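Local structure of CPXV203 protein (Cowpox virus, 4HKJ) at residues 59-64 and 98-103; 14-19 and 151-156; 21-26 and 142-147; 71-76 and 83-88. The protein probably binds major histocompatibility complex class I molecules of the host and keeps them from the cell surface, a viral immune-evasion role within the poxvirus T4 family. All blocks are in the same frame, centred on the assembly; numbering follows the deposited sequence.

Contact 1: residues 59-64 and 98-103; sequences DQCEEP and PDCSKH
The side-chain amide of Gln60 lies over one face of the His103 imidazole, the two planes 20° apart. OE1 of Gln60 sits 3.8 Å from CG of His103, and NE2 is near CD2, while the Gln60 chain runs over CB of His103. At the ring edge, ND1 of His103 points almost straight at Asp99 O (3.3 Å) within the ring plane; Lys102 N reaches that oxygen from the opposite face of its carbonyl group, so two bonds grip it. The His103 ring stacks with that of His131. Beside the rings, the backbone N of Gln60 bonds to Cys100 O (3.2 Å), with a weak second bond to His103 O, and CA of Asp59 adds a CH...O contact to His103 O. The covalent tie is the disulfide Cys61 SG–Cys100 SG, 2.0 Å, with a chi3 of 82°. Cys100 SG stands between its own backbone N and carbonyl carbon (chi1 62°), which turns the sulfur from the short 3-10 segment 100-102 toward the 59-64 loop. The disulfide is thus the firmest link of this surface joint, backed by one ordinary and one weak bond from Gln60 N, which is consistent with folding in an oxidising compartment.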
loop_
_atom_site.group_PDB
_atom_site.type_symbol
_atom_site.label_atom_id
_atom_site.label_comp_id
_atom_site.label_asym_id
_atom_site.label_seq_id
_atom_site.Cartn_x
_atom_site.Cartn_y
_atom_site.Cartn_z
ATOM N N ASP D 59 -22.980 11.408 -9.349
ATOM C CA ASP D 59 -23.428 10.060 -9.673
ATOM C C ASP D 59 -24.088 10.065 -11.049
ATOM O O ASP D 59 -24.369 11.129 -11.601
ATOM C CB ASP D 59 -24.377 9.509 -8.600
ATOM C CG ASP D 59 -25.563 10.427 -8.318
ATOM O OD1 ASP D 59 -25.908 11.268 -9.175
ATOM O OD2 ASP D 59 -26.161 10.294 -7.228
ATOM N N GLN D 60 -24.340 8.883 -11.602
ATOM C CA GLN D 60 -24.939 8.789 -12.931
ATOM C C GLN D 60 -26.463 8.871 -12.897
ATOM O O GLN D 60 -27.138 8.429 -13.829
ATOM C CB GLN D 60 -24.482 7.513 -13.646
ATOM C CG GLN D 60 -23.019 7.534 -14.069
ATOM C CD GLN D 60 -22.625 6.315 -14.881
ATOM O OE1 GLN D 60 -23.456 5.458 -15.179
ATOM N NE2 GLN D 60 -21.350 6.233 -15.243
ATOM N N CYS D 61 -26.999 9.443 -11.824
ATOM C CA CYS D 61 -28.441 9.610 -11.683
ATOM C C CYS D 61 -28.902 10.983 -12.159
ATOM O O CYS D 61 -28.336 12.006 -11.773
ATOM C CB CYS D 61 -28.870 9.408 -10.228
ATOM S SG CYS D 61 -28.745 7.713 -9.627
ATOM N N GLU D 62 -29.932 10.997 -12.998
ATOM C CA GLU D 62 -30.553 12.243 -13.432
ATOM C C GLU D 62 -31.812 12.488 -12.612
ATOM O O GLU D 62 -32.119 13.622 -12.243
ATOM C CB GLU D 62 -30.894 12.186 -14.921
ATOM C CG GLU D 62 -29.686 12.047 -15.832
ATOM C CD GLU D 62 -30.067 11.962 -17.297
ATOM O OE1 GLU D 62 -31.278 11.886 -17.594
ATOM O OE2 GLU D 62 -29.155 11.973 -18.150
ATOM N N GLU D 63 -32.537 11.410 -12.333
ATOM C CA GLU D 63 -33.724 11.468 -11.493
ATOM C C GLU D 63 -33.301 11.707 -10.048
ATOM O O GLU D 63 -32.331 11.108 -9.582
ATOM C CB GLU D 63 -34.507 10.157 -11.609
ATOM C CG GLU D 63 -35.907 10.191 -11.013
ATOM C CD GLU D 63 -36.836 11.132 -11.756
ATOM O OE1 GLU D 63 -36.588 11.401 -12.951
ATOM O OE2 GLU D 63 -37.816 11.606 -11.143
ATOM N N PRO D 64 -34.016 12.597 -9.337
ATOM C CA PRO D 64 -33.707 12.901 -7.934
ATOM C C PRO D 64 -33.707 11.663 -7.039
ATOM O O PRO D 64 -34.766 11.180 -6.636
ATOM C CB PRO D 64 -34.832 13.864 -7.523
ATOM C CG PRO D 64 -35.881 13.738 -8.591
ATOM C CD PRO D 64 -35.129 13.418 -9.839
ATOM N N PRO D 98 -30.442 1.902 -6.342
ATOM C CA PRO D 98 -30.375 2.063 -7.798
ATOM C C PRO D 98 -28.940 1.985 -8.309
ATOM O O PRO D 98 -28.023 2.436 -7.624
ATOM C CB PRO D 98 -30.937 3.470 -8.011
ATOM C CG PRO D 98 -31.893 3.651 -6.886
ATOM C CD PRO D 98 -31.273 2.944 -5.713
ATOM N N ASP D 99 -28.755 1.412 -9.494
ATOM C CA ASP D 99 -27.421 1.201 -10.047
ATOM C C ASP D 99 -26.698 2.518 -10.317
ATOM O O ASP D 99 -25.497 2.636 -10.073
ATOM C CB ASP D 99 -27.499 0.370 -11.329
ATOM C CG ASP D 99 -26.154 -0.196 -11.739
ATOM O OD1 ASP D 99 -25.768 -1.254 -11.200
ATOM O OD2 ASP D 99 -25.484 0.411 -12.600
ATOM N N CYS D 100 -27.438 3.503 -10.818
ATOM C CA CYS D 100 -26.868 4.800 -11.173
ATOM C C CYS D 100 -26.244 5.506 -9.970
ATOM O O CYS D 100 -25.271 6.247 -10.111
ATOM C CB CYS D 100 -27.936 5.695 -11.799
ATOM S SG CYS D 100 -29.312 6.085 -10.694
ATOM N N SER D 101 -26.812 5.276 -8.790
ATOM C CA SER D 101 -26.302 5.887 -7.570
ATOM C C SER D 101 -25.032 5.195 -7.087
ATOM O O SER D 101 -24.386 5.655 -6.145
ATOM C CB SER D 101 -27.368 5.865 -6.473
ATOM O OG SER D 101 -28.501 6.629 -6.845
ATOM N N LYS D 102 -24.675 4.090 -7.736
ATOM C CA LYS D 102 -23.475 3.347 -7.366
ATOM C C LYS D 102 -22.332 3.567 -8.354
ATOM O O LYS D 102 -21.277 2.941 -8.252
ATOM C CB LYS D 102 -23.787 1.856 -7.213
ATOM C CG LYS D 102 -24.731 1.554 -6.059
ATOM C CD LYS D 102 -24.991 0.063 -5.911
ATOM C CE LYS D 102 -25.777 -0.489 -7.089
ATOM N NZ LYS D 102 -26.093 -1.931 -6.904
ATOM N N HIS D 103 -22.551 4.461 -9.312
ATOM C CA HIS D 103 -21.489 4.893 -10.211
ATOM C C HIS D 103 -21.029 6.290 -9.819
ATOM O O HIS D 103 -21.745 7.271 -10.021
ATOM C CB HIS D 103 -21.956 4.868 -11.667
ATOM C CG HIS D 103 -21.909 3.510 -12.291
ATOM N ND1 HIS D 103 -22.871 2.550 -12.062
ATOM C CD2 HIS D 103 -21.008 2.946 -13.129
ATOM C CE1 HIS D 103 -22.569 1.457 -12.737
ATOM N NE2 HIS D 103 -21.442 1.670 -13.394
#

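Contact 2: residues 14-19 and 151-156; sequences TWKLKI and MNECER
CB of Asn152 rests over the five-membered ring of Trp15, 3.9 Å from its centroid and only 9° off the ring normal, a CH-pi contact. The six-membered part of the indole lies against the backbone of Met151, a selenomethionine, with Trp15 CE3 3.6 Å from Met151 CA. Alongside, the main chains form a short antiparallel ladder: Lys16 N donates a nearly straight bond to Met151 O (3.2 Å), the return bond from Met151 N to Lys16 O is weak, and Trp15 and Asn152 make the adjoining non-hydrogen-bonded pair. Past the last strand residue, Glu153 N binds Thr14 O (3.2 Å). The extended chain of Lys16 lies across the carboxylate of Glu153, and its NZ makes a long salt bridge to OE2 (3.6 Å). Arg156 NE meets the same OE2 at 3.0 Å from above the carboxylate plane, so one acid joins two basic residues in a network.

Asn152 itself is held by its role as N-cap: a chi1 of 52° turns its amide back over the helix start, where OD1 accepts from Glu155 N (3.1 Å). Its ND2 has a weak bond to Glu12 O, and Thr14 OG1 bonds to Met10 O. Strand 141-152 passes directly into helix 153-158 beside the start of strand 15-25. Helix 9-13 packs on Glu153 and Cys154, the latter in a disulfide with Cys7, while the indole also touches Ala93 and Pro94 and meets the Phe150 ring at about 50°, and Ile19 pairs with Phe86 in strand 81-88.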
loop_
_atom_site.group_PDB
_atom_site.type_symbol
_atom_site.label_atom_id
_atom_site.label_comp_id
_atom_site.label_asym_id
_atom_site.label_seq_id
_atom_site.Cartn_x
_atom_site.Cartn_y
_atom_site.Cartn_z
ATOM N N THR D 14 -27.194 -3.664 8.233
ATOM C CA THR D 14 -26.543 -2.363 8.345
ATOM C C THR D 14 -25.325 -2.290 7.433
ATOM O O THR D 14 -24.287 -2.877 7.731
ATOM C CB THR D 14 -26.092 -2.078 9.790
ATOM O OG1 THR D 14 -27.200 -2.237 10.685
ATOM C CG2 THR D 14 -25.546 -0.662 9.909
ATOM N N TRP D 15 -25.454 -1.569 6.324
ATOM C CA TRP D 15 -24.352 -1.420 5.377
ATOM C C TRP D 15 -23.660 -0.068 5.520
ATOM O O TRP D 15 -24.315 0.968 5.614
ATOM C CB TRP D 15 -24.848 -1.621 3.945
ATOM C CG TRP D 15 -25.079 -3.058 3.597
ATOM C CD1 TRP D 15 -26.098 -3.853 4.034
ATOM C CD2 TRP D 15 -24.273 -3.873 2.738
ATOM N NE1 TRP D 15 -25.976 -5.114 3.501
ATOM C CE2 TRP D 15 -24.864 -5.152 2.702
ATOM C CE3 TRP D 15 -23.113 -3.646 1.995
ATOM C CZ2 TRP D 15 -24.332 -6.199 1.953
ATOM C CZ3 TRP D 15 -22.585 -4.687 1.252
ATOM C CH2 TRP D 15 -23.195 -5.947 1.236
ATOM N N LYS D 16 -22.331 -0.085 5.539
ATOM C CA LYS D 16 -21.555 1.140 5.688
ATOM C C LYS D 16 -20.610 1.365 4.511
ATOM O O LYS D 16 -20.019 0.420 3.984
ATOM C CB LYS D 16 -20.768 1.123 7.000
ATOM C CG LYS D 16 -21.638 0.995 8.236
ATOM C CD LYS D 16 -20.850 1.266 9.505
ATOM C CE LYS D 16 -21.757 1.233 10.726
ATOM N NZ LYS D 16 -21.020 1.553 11.978
ATOM N N LEU D 17 -20.470 2.623 4.107
ATOM C CA LEU D 17 -19.605 2.976 2.989
ATOM C C LEU D 17 -18.541 3.990 3.395
ATOM O O LEU D 17 -18.851 5.039 3.961
ATOM C CB LEU D 17 -20.429 3.534 1.827
ATOM C CG LEU D 17 -19.636 4.066 0.627
ATOM C CD1 LEU D 17 -18.781 2.970 0.010
ATOM C CD2 LEU D 17 -20.568 4.672 -0.410
ATOM N N LYS D 18 -17.286 3.666 3.101
ATOM C CA LYS D 18 -16.181 4.580 3.353
ATOM C C LYS D 18 -15.272 4.674 2.137
ATOM O O LYS D 18 -14.720 3.671 1.685
ATOM C CB LYS D 18 -15.368 4.134 4.566
ATOM C CG LYS D 18 -14.131 4.985 4.813
ATOM C CD LYS D 18 -13.318 4.468 5.988
ATOM C CE LYS D 18 -14.117 4.517 7.279
ATOM N NZ LYS D 18 -13.318 4.027 8.434
ATOM N N ILE D 19 -15.124 5.883 1.607
ATOM C CA ILE D 19 -14.203 6.125 0.505
ATOM C C ILE D 19 -13.065 7.032 0.959
ATOM O O ILE D 19 -13.284 8.197 1.292
ATOM C CB ILE D 19 -14.911 6.766 -0.701
ATOM C CG1 ILE D 19 -16.048 5.871 -1.195
ATOM C CG2 ILE D 19 -13.917 7.027 -1.821
ATOM C CD1 ILE D 19 -16.744 6.393 -2.436
HETATM N N MSE D 151 -19.363 -2.799 3.072
HETATM C CA MSE D 151 -19.857 -4.075 3.578
HETATM C C MSE D 151 -20.690 -3.885 4.838
HETATM O O MSE D 151 -20.707 -2.803 5.421
HETATM C CB MSE D 151 -18.691 -5.022 3.863
HETATM C CG MSE D 151 -17.635 -4.438 4.785
HETATM SE SE MSE D 151 -16.079 -5.596 4.983
HETATM C CE MSE D 151 -14.935 -4.387 5.999
ATOM N N ASN D 152 -21.383 -4.941 5.254
ATOM C CA ASN D 152 -22.209 -4.876 6.454
ATOM C C ASN D 152 -21.425 -5.161 7.732
ATOM O O ASN D 152 -20.277 -5.602 7.681
ATOM C CB ASN D 152 -23.427 -5.800 6.338
ATOM C CG ASN D 152 -23.053 -7.219 5.953
ATOM O OD1 ASN D 152 -21.933 -7.668 6.195
ATOM N ND2 ASN D 152 -23.997 -7.935 5.353
ATOM N N GLU D 153 -22.053 -4.905 8.876
ATOM C CA GLU D 153 -21.387 -5.042 10.169
ATOM C C GLU D 153 -21.021 -6.484 10.507
ATOM O O GLU D 153 -20.094 -6.727 11.278
ATOM C CB GLU D 153 -22.248 -4.443 11.283
ATOM C CG GLU D 153 -22.269 -2.925 11.296
ATOM C CD GLU D 153 -20.902 -2.331 11.570
ATOM O OE1 GLU D 153 -20.422 -2.448 12.717
ATOM O OE2 GLU D 153 -20.307 -1.752 10.639
ATOM N N CYS D 154 -21.747 -7.435 9.929
ATOM C CA CYS D 154 -21.470 -8.846 10.164
ATOM C C CYS D 154 -20.152 -9.259 9.517
ATOM O O CYS D 154 -19.270 -9.805 10.177
ATOM C CB CYS D 154 -22.610 -9.715 9.632
ATOM S SG CYS D 154 -22.414 -11.479 9.969
ATOM N N GLU D 155 -20.030 -8.992 8.219
ATOM C CA GLU D 155 -18.836 -9.357 7.467
ATOM C C GLU D 155 -17.606 -8.575 7.923
ATOM O O GLU D 155 -16.488 -9.086 7.881
ATOM C CB GLU D 155 -19.064 -9.160 5.968
ATOM C CG GLU D 155 -19.986 -10.195 5.343
ATOM C CD GLU D 155 -20.266 -9.916 3.881
ATOM O OE1 GLU D 155 -19.945 -8.802 3.418
ATOM O OE2 GLU D 155 -20.805 -10.811 3.194
ATOM N N ARG D 156 -17.821 -7.337 8.356
ATOM C CA ARG D 156 -16.733 -6.506 8.860
ATOM C C ARG D 156 -16.182 -7.092 10.156
ATOM O O ARG D 156 -14.974 -7.077 10.397
ATOM C CB ARG D 156 -17.213 -5.070 9.092
ATOM C CG ARG D 156 -16.119 -4.111 9.541
ATOM C CD ARG D 156 -16.690 -2.771 9.978
ATOM N NE ARG D 156 -17.608 -2.911 11.105
ATOM C CZ ARG D 156 -17.230 -2.942 12.380
ATOM N NH1 ARG D 156 -15.947 -2.846 12.697
ATOM N NH2 ARG D 156 -18.138 -3.073 13.338
#

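Contact 3: residues 21-26 and 142-147; sequences MCIQAK and NHLGVN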
loop_
_atom_site.group_PDB
_atom_site.type_symbol
_atom_site.label_atom_id
_atom_site.label_comp_id
_atom_site.label_asym_id
_atom_site.label_seq_id
_atom_site.Cartn_x
_atom_site.Cartn_y
_atom_site.Cartn_z
HETATM N N MSE D 21 -9.312 8.875 0.153
HETATM C CA MSE D 21 -8.566 9.402 -0.984
HETATM C C MSE D 21 -7.417 10.296 -0.532
HETATM O O MSE D 21 -7.635 11.329 0.100
HETATM C CB MSE D 21 -9.498 10.170 -1.921
HETATM C CG MSE D 21 -8.807 10.763 -3.136
HETATM SE SE MSE D 21 -10.058 11.562 -4.400
HETATM C CE MSE D 21 -11.182 10.002 -4.729
ATOM N N CYS D 22 -6.192 9.887 -0.854
ATOM C CA CYS D 22 -5.009 10.652 -0.480
ATOM C C CYS D 22 -4.464 11.429 -1.673
ATOM O O CYS D 22 -4.128 10.848 -2.704
ATOM C CB CYS D 22 -3.926 9.728 0.088
ATOM S SG CYS D 22 -2.459 10.585 0.720
ATOM N N ILE D 23 -4.384 12.746 -1.525
ATOM C CA ILE D 23 -3.885 13.609 -2.587
ATOM C C ILE D 23 -2.567 14.257 -2.176
ATOM O O ILE D 23 -2.489 14.917 -1.139
ATOM C CB ILE D 23 -4.897 14.718 -2.932
ATOM C CG1 ILE D 23 -6.316 14.151 -3.008
ATOM C CG2 ILE D 23 -4.517 15.398 -4.236
ATOM C CD1 ILE D 23 -7.383 15.201 -3.233
ATOM N N GLN D 24 -1.533 14.063 -2.988
ATOM C CA GLN D 24 -0.232 14.665 -2.715
ATOM C C GLN D 24 0.037 15.841 -3.649
ATOM O O GLN D 24 -0.119 15.731 -4.865
ATOM C CB GLN D 24 0.887 13.625 -2.829
ATOM C CG GLN D 24 2.271 14.162 -2.489
ATOM C CD GLN D 24 3.346 13.095 -2.542
ATOM O OE1 GLN D 24 3.337 12.228 -3.416
ATOM N NE2 GLN D 24 4.281 13.151 -1.598
ATOM N N ALA D 25 0.444 16.966 -3.069
ATOM C CA ALA D 25 0.679 18.187 -3.828
ATOM C C ALA D 25 1.935 18.090 -4.686
ATOM O O ALA D 25 2.885 17.392 -4.335
ATOM C CB ALA D 25 0.769 19.381 -2.891
ATOM N N LYS D 26 1.929 18.799 -5.810
ATOM C CA LYS D 26 3.078 18.828 -6.706
ATOM C C LYS D 26 3.519 20.263 -6.970
ATOM O O LYS D 26 2.698 21.125 -7.281
ATOM C CB LYS D 26 2.747 18.132 -8.027
ATOM C CG LYS D 26 3.861 18.191 -9.059
ATOM C CD LYS D 26 3.481 17.445 -10.329
ATOM C CE LYS D 26 4.632 17.425 -11.322
ATOM N NZ LYS D 26 4.307 16.618 -12.529
ATOM N N ASN D 142 0.675 15.453 -7.428
ATOM C CA ASN D 142 1.784 14.538 -7.675
ATOM C C ASN D 142 1.366 13.069 -7.664
ATOM O O ASN D 142 1.857 12.270 -8.464
ATOM C CB ASN D 142 2.901 14.768 -6.655
ATOM C CG ASN D 142 4.207 14.127 -7.069
ATOM O OD1 ASN D 142 4.479 13.962 -8.259
ATOM N ND2 ASN D 142 5.024 13.759 -6.090
ATOM N N HIS D 143 0.464 12.719 -6.753
ATOM C CA HIS D 143 -0.025 11.347 -6.649
ATOM C C HIS D 143 -1.405 11.288 -5.996
ATOM O O HIS D 143 -1.725 12.099 -5.128
ATOM C CB HIS D 143 0.962 10.480 -5.864
ATOM C CG HIS D 143 0.582 9.034 -5.813
ATOM N ND1 HIS D 143 -0.313 8.531 -4.895
ATOM C CD2 HIS D 143 0.971 7.982 -6.572
ATOM C CE1 HIS D 143 -0.458 7.233 -5.089
ATOM N NE2 HIS D 143 0.311 6.874 -6.101
ATOM N N LEU D 144 -2.214 10.321 -6.420
ATOM C CA LEU D 144 -3.552 10.135 -5.867
ATOM C C LEU D 144 -3.848 8.658 -5.619
ATOM O O LEU D 144 -3.755 7.835 -6.530
ATOM C CB LEU D 144 -4.608 10.739 -6.798
ATOM C CG LEU D 144 -6.058 10.782 -6.313
ATOM C CD1 LEU D 144 -6.705 12.098 -6.706
ATOM C CD2 LEU D 144 -6.863 9.617 -6.868
ATOM N N GLY D 145 -4.204 8.332 -4.381
ATOM C CA GLY D 145 -4.573 6.976 -4.022
ATOM C C GLY D 145 -5.999 6.919 -3.515
ATOM O O GLY D 145 -6.483 7.868 -2.901
ATOM N N VAL D 146 -6.678 5.807 -3.780
ATOM C CA VAL D 146 -8.073 5.648 -3.372
ATOM C C VAL D 146 -8.303 4.327 -2.647
ATOM O O VAL D 146 -8.028 3.257 -3.187
ATOM C CB VAL D 146 -9.029 5.719 -4.570
ATOM C CG1 VAL D 146 -10.461 5.446 -4.132
ATOM C CG2 VAL D 146 -8.928 7.066 -5.258
ATOM N N ASN D 147 -8.817 4.406 -1.424
ATOM C CA ASN D 147 -9.201 3.206 -0.696
ATOM C C ASN D 147 -10.718 3.083 -0.639
ATOM O O ASN D 147 -11.427 4.082 -0.521
ATOM C CB ASN D 147 -8.597 3.197 0.707
ATOM C CG ASN D 147 -8.142 1.814 1.131
ATOM O OD1 ASN D 147 -7.008 1.412 0.865
ATOM N ND2 ASN D 147 -9.027 1.077 1.792
#
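Cys22 and Gly145 exchange two backbone hydrogen bonds, Cys22 N to Gly145 O at 2.9 Å and Gly145 N to Cys22 O at 3.0 Å. Further on, Gln24 N binds His143 O (2.9 Å), whereas Gln24 O is taken by Asn142 N (2.7 Å), where the chain turns a corner. Met21 CA and Leu144 CA add CH...O contacts to Gly145 O and Cys22 O.

Apolar contacts gather on the face carrying Met21, Ile23, Leu144 and Val146. The selenomethionine Met21 lies alongside Val146, its CE 3.7 Å from Val146 CG2; a bend at chi3 (-57°) swings that methyl over, and SE touches Leu144 CD1 (4.1 Å). Ile23 CG1 also approaches Leu144 CD1 (4.2 Å). The two strands run at 173° to each other in the antiparallel sheet of a beta-sandwich, 141-152 its outermost strand and 15-25 the inner neighbour, and the apolar face looks into the interior: Val134, Tyr136, Ile106 and Val108 of the second sheet receive it.

Polar groups mark the opposite face and the end of the ladder. There the amides of Gln24 and Asn142 point the same way, with OE1 of Gln24 3.5 Å from ND2 of Asn142 and the planes 38° apart. Lys26 crosses Asn142 at about a right angle, an aliphatic contact of CB against CB. Cys22 continues into a disulfide with Cys169. His143 NE2 bonds to the backbone of another protein chain, and Asn142 OD1 to a basic side chain there.

Contact 4: residues 71-76 and 83-88; sequences TTKQTH and YIEFSN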
loop_
_atom_site.group_PDB
_atom_site.type_symbol
_atom_site.label_atom_id
_atom_site.label_comp_id
_atom_site.label_asym_id
_atom_site.label_seq_id
_atom_site.Cartn_x
_atom_site.Cartn_y
_atom_site.Cartn_z
ATOM N N THR D 71 -21.587 11.774 4.575
ATOM C CA THR D 71 -20.672 12.569 5.391
ATOM C C THR D 71 -19.314 12.761 4.711
ATOM O O THR D 71 -18.822 11.865 4.026
ATOM C CB THR D 71 -20.477 11.933 6.787
ATOM O OG1 THR D 71 -21.752 11.603 7.349
ATOM C CG2 THR D 71 -19.748 12.884 7.726
ATOM N N THR D 72 -18.720 13.936 4.902
ATOM C CA THR D 72 -17.410 14.244 4.335
ATOM C C THR D 72 -16.453 14.744 5.417
ATOM O O THR D 72 -16.810 15.604 6.221
ATOM C CB THR D 72 -17.514 15.307 3.227
ATOM O OG1 THR D 72 -18.605 14.991 2.354
ATOM C CG2 THR D 72 -16.224 15.367 2.421
ATOM N N LYS D 73 -15.239 14.199 5.432
ATOM C CA LYS D 73 -14.222 14.608 6.397
ATOM C C LYS D 73 -12.884 14.839 5.707
ATOM O O LYS D 73 -12.577 14.200 4.700
ATOM C CB LYS D 73 -14.063 13.555 7.495
ATOM C CG LYS D 73 -15.322 13.301 8.307
ATOM C CD LYS D 73 -15.107 12.201 9.332
ATOM C CE LYS D 73 -16.379 11.929 10.114
ATOM N NZ LYS D 73 -16.181 10.881 11.151
ATOM N N GLN D 74 -12.091 15.757 6.251
ATOM C CA GLN D 74 -10.772 16.054 5.700
ATOM C C GLN D 74 -9.734 16.281 6.793
ATOM O O GLN D 74 -10.064 16.680 7.910
ATOM C CB GLN D 74 -10.825 17.280 4.783
ATOM C CG GLN D 74 -11.591 17.069 3.487
ATOM C CD GLN D 74 -11.498 18.265 2.560
ATOM O OE1 GLN D 74 -12.285 18.400 1.624
ATOM N NE2 GLN D 74 -10.532 19.139 2.816
ATOM N N THR D 75 -8.474 16.021 6.458
ATOM C CA THR D 75 -7.360 16.292 7.357
ATOM C C THR D 75 -6.108 16.590 6.542
ATOM O O THR D 75 -6.093 16.398 5.327
ATOM C CB THR D 75 -7.084 15.116 8.305
ATOM O OG1 THR D 75 -6.037 15.468 9.217
ATOM C CG2 THR D 75 -6.668 13.884 7.519
ATOM N N HIS D 76 -5.060 17.056 7.210
ATOM C CA HIS D 76 -3.826 17.408 6.522
ATOM C C HIS D 76 -2.591 17.008 7.320
ATOM O O HIS D 76 -2.567 17.127 8.545
ATOM C CB HIS D 76 -3.790 18.907 6.221
ATOM C CG HIS D 76 -2.567 19.346 5.477
ATOM N ND1 HIS D 76 -2.467 19.279 4.103
ATOM C CD2 HIS D 76 -1.391 19.855 5.914
ATOM C CE1 HIS D 76 -1.284 19.729 3.727
ATOM N NE2 HIS D 76 -0.610 20.085 4.807
ATOM N N TYR D 83 -5.893 14.462 2.824
ATOM C CA TYR D 83 -6.757 13.284 2.846
ATOM C C TYR D 83 -8.236 13.645 2.964
ATOM O O TYR D 83 -8.606 14.558 3.702
ATOM C CB TYR D 83 -6.344 12.352 3.990
ATOM C CG TYR D 83 -7.239 11.146 4.163
ATOM C CD1 TYR D 83 -7.138 10.054 3.313
ATOM C CD2 TYR D 83 -8.178 11.094 5.183
ATOM C CE1 TYR D 83 -7.952 8.949 3.468
ATOM C CE2 TYR D 83 -8.997 9.994 5.346
ATOM C CZ TYR D 83 -8.880 8.924 4.486
ATOM O OH TYR D 83 -9.694 7.828 4.648
ATOM N N ILE D 84 -9.078 12.920 2.230
ATOM C CA ILE D 84 -10.522 13.140 2.258
ATOM C C ILE D 84 -11.257 11.822 2.486
ATOM O O ILE D 84 -10.919 10.805 1.881
ATOM C CB ILE D 84 -11.024 13.771 0.942
ATOM C CG1 ILE D 84 -10.228 15.037 0.614
ATOM C CG2 ILE D 84 -12.510 14.084 1.026
ATOM C CD1 ILE D 84 -10.671 15.728 -0.658
ATOM N N GLU D 85 -12.261 11.840 3.359
ATOM C CA GLU D 85 -13.020 10.632 3.666
ATOM C C GLU D 85 -14.521 10.822 3.469
ATOM O O GLU D 85 -15.165 11.562 4.212
ATOM C CB GLU D 85 -12.744 10.171 5.099
ATOM C CG GLU D 85 -13.451 8.880 5.479
ATOM C CD GLU D 85 -13.295 8.543 6.949
ATOM O OE1 GLU D 85 -13.768 9.333 7.794
ATOM O OE2 GLU D 85 -12.695 7.494 7.261
ATOM N N PHE D 86 -15.071 10.145 2.467
ATOM C CA PHE D 86 -16.508 10.160 2.227
ATOM C C PHE D 86 -17.157 8.984 2.953
ATOM O O PHE D 86 -16.720 7.842 2.807
ATOM C CB PHE D 86 -16.800 10.096 0.728
ATOM C CG PHE D 86 -16.193 11.226 -0.057
ATOM C CD1 PHE D 86 -16.853 12.441 -0.170
ATOM C CD2 PHE D 86 -14.967 11.075 -0.681
ATOM C CE1 PHE D 86 -16.297 13.483 -0.892
ATOM C CE2 PHE D 86 -14.407 12.113 -1.405
ATOM C CZ PHE D 86 -15.074 13.317 -1.510
ATOM N N SER D 87 -18.197 9.263 3.734
ATOM C CA SER D 87 -18.780 8.240 4.599
ATOM C C SER D 87 -20.300 8.125 4.488
ATOM O O SER D 87 -20.973 9.030 3.997
ATOM C CB SER D 87 -18.388 8.503 6.054
ATOM O OG SER D 87 -16.991 8.697 6.178
ATOM N N ASN D 88 -20.822 6.993 4.950
ATOM C CA ASN D 88 -22.258 6.776 5.077
ATOM C C ASN D 88 -22.513 5.629 6.049
ATOM O O ASN D 88 -22.254 4.468 5.733
ATOM C CB ASN D 88 -22.897 6.482 3.718
ATOM C CG ASN D 88 -24.416 6.586 3.748
ATOM O OD1 ASN D 88 -25.055 6.272 4.751
ATOM N ND2 ASN D 88 -24.998 7.033 2.642
#
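Strands 71-76 and 83-88 run antiparallel, their axes 4.6 Å apart at closest and 164° between directions. Three hydrogen-bonded pairs each exchange two backbone bonds: Thr71 with Ser87, Lys73 with Glu85, and Thr75 with Tyr83. Ser87 N to Thr71 O and Glu85 N to Lys73 O are the shortest, both 2.7 Å.

The two strands form a beta hairpin inside the five-stranded antiparallel sheet, 81-88 its middle strand, with Ile19 and Met21 pairing to one flank and Lys182 and Cys184 to the other. On the face toward the second sheet, Thr72 and Phe86 run side by side, CG2 of Thr72 3.8 Å from CE1 of Phe86, and CG of Gln74 lies 3.8 Å from CG1 of Ile84. Gln74 OE1 is satisfied by Thr48 OG1; Ile84 and Phe86 rest on Val55 and Val57.

On the other face Lys73 and Glu85 extend side by side, but Lys73 NZ stays 4.4 Å from Glu85 OE1, beyond a salt bridge; Glu85 OE2 has a long, weak ion pair with Lys18 and lies close to Asp178, a like charge. With OG1 of Thr75 anti to the backbone N (chi1 -177°), its CG2 meets the Tyr83 ring edge; Arg177 makes a cation-pi contact with that ring.

Overall arrangement
Contact 4 is the buried one, its centre about 6 Å from the centre of the chain; contacts 2 and 3 are partly buried, and contact 1 lies at the surface. Contacts 2 and 3 join the same two strands, 15-25 and 141-152, their centres 24 Å apart, and strand 15-25 is the shared neighbour of 141-152 and of strand 81-88 in contact 4. Contact 1 touches none of them and serves the other sheet's strands 53-59 and 103-110. Chemistry follows place: regular backbone ladders over apolar faces in contacts 3 and 4, a salt-bridge network and helix cap where the ladder ends in contact 2, and a disulfide between loops in contact 1.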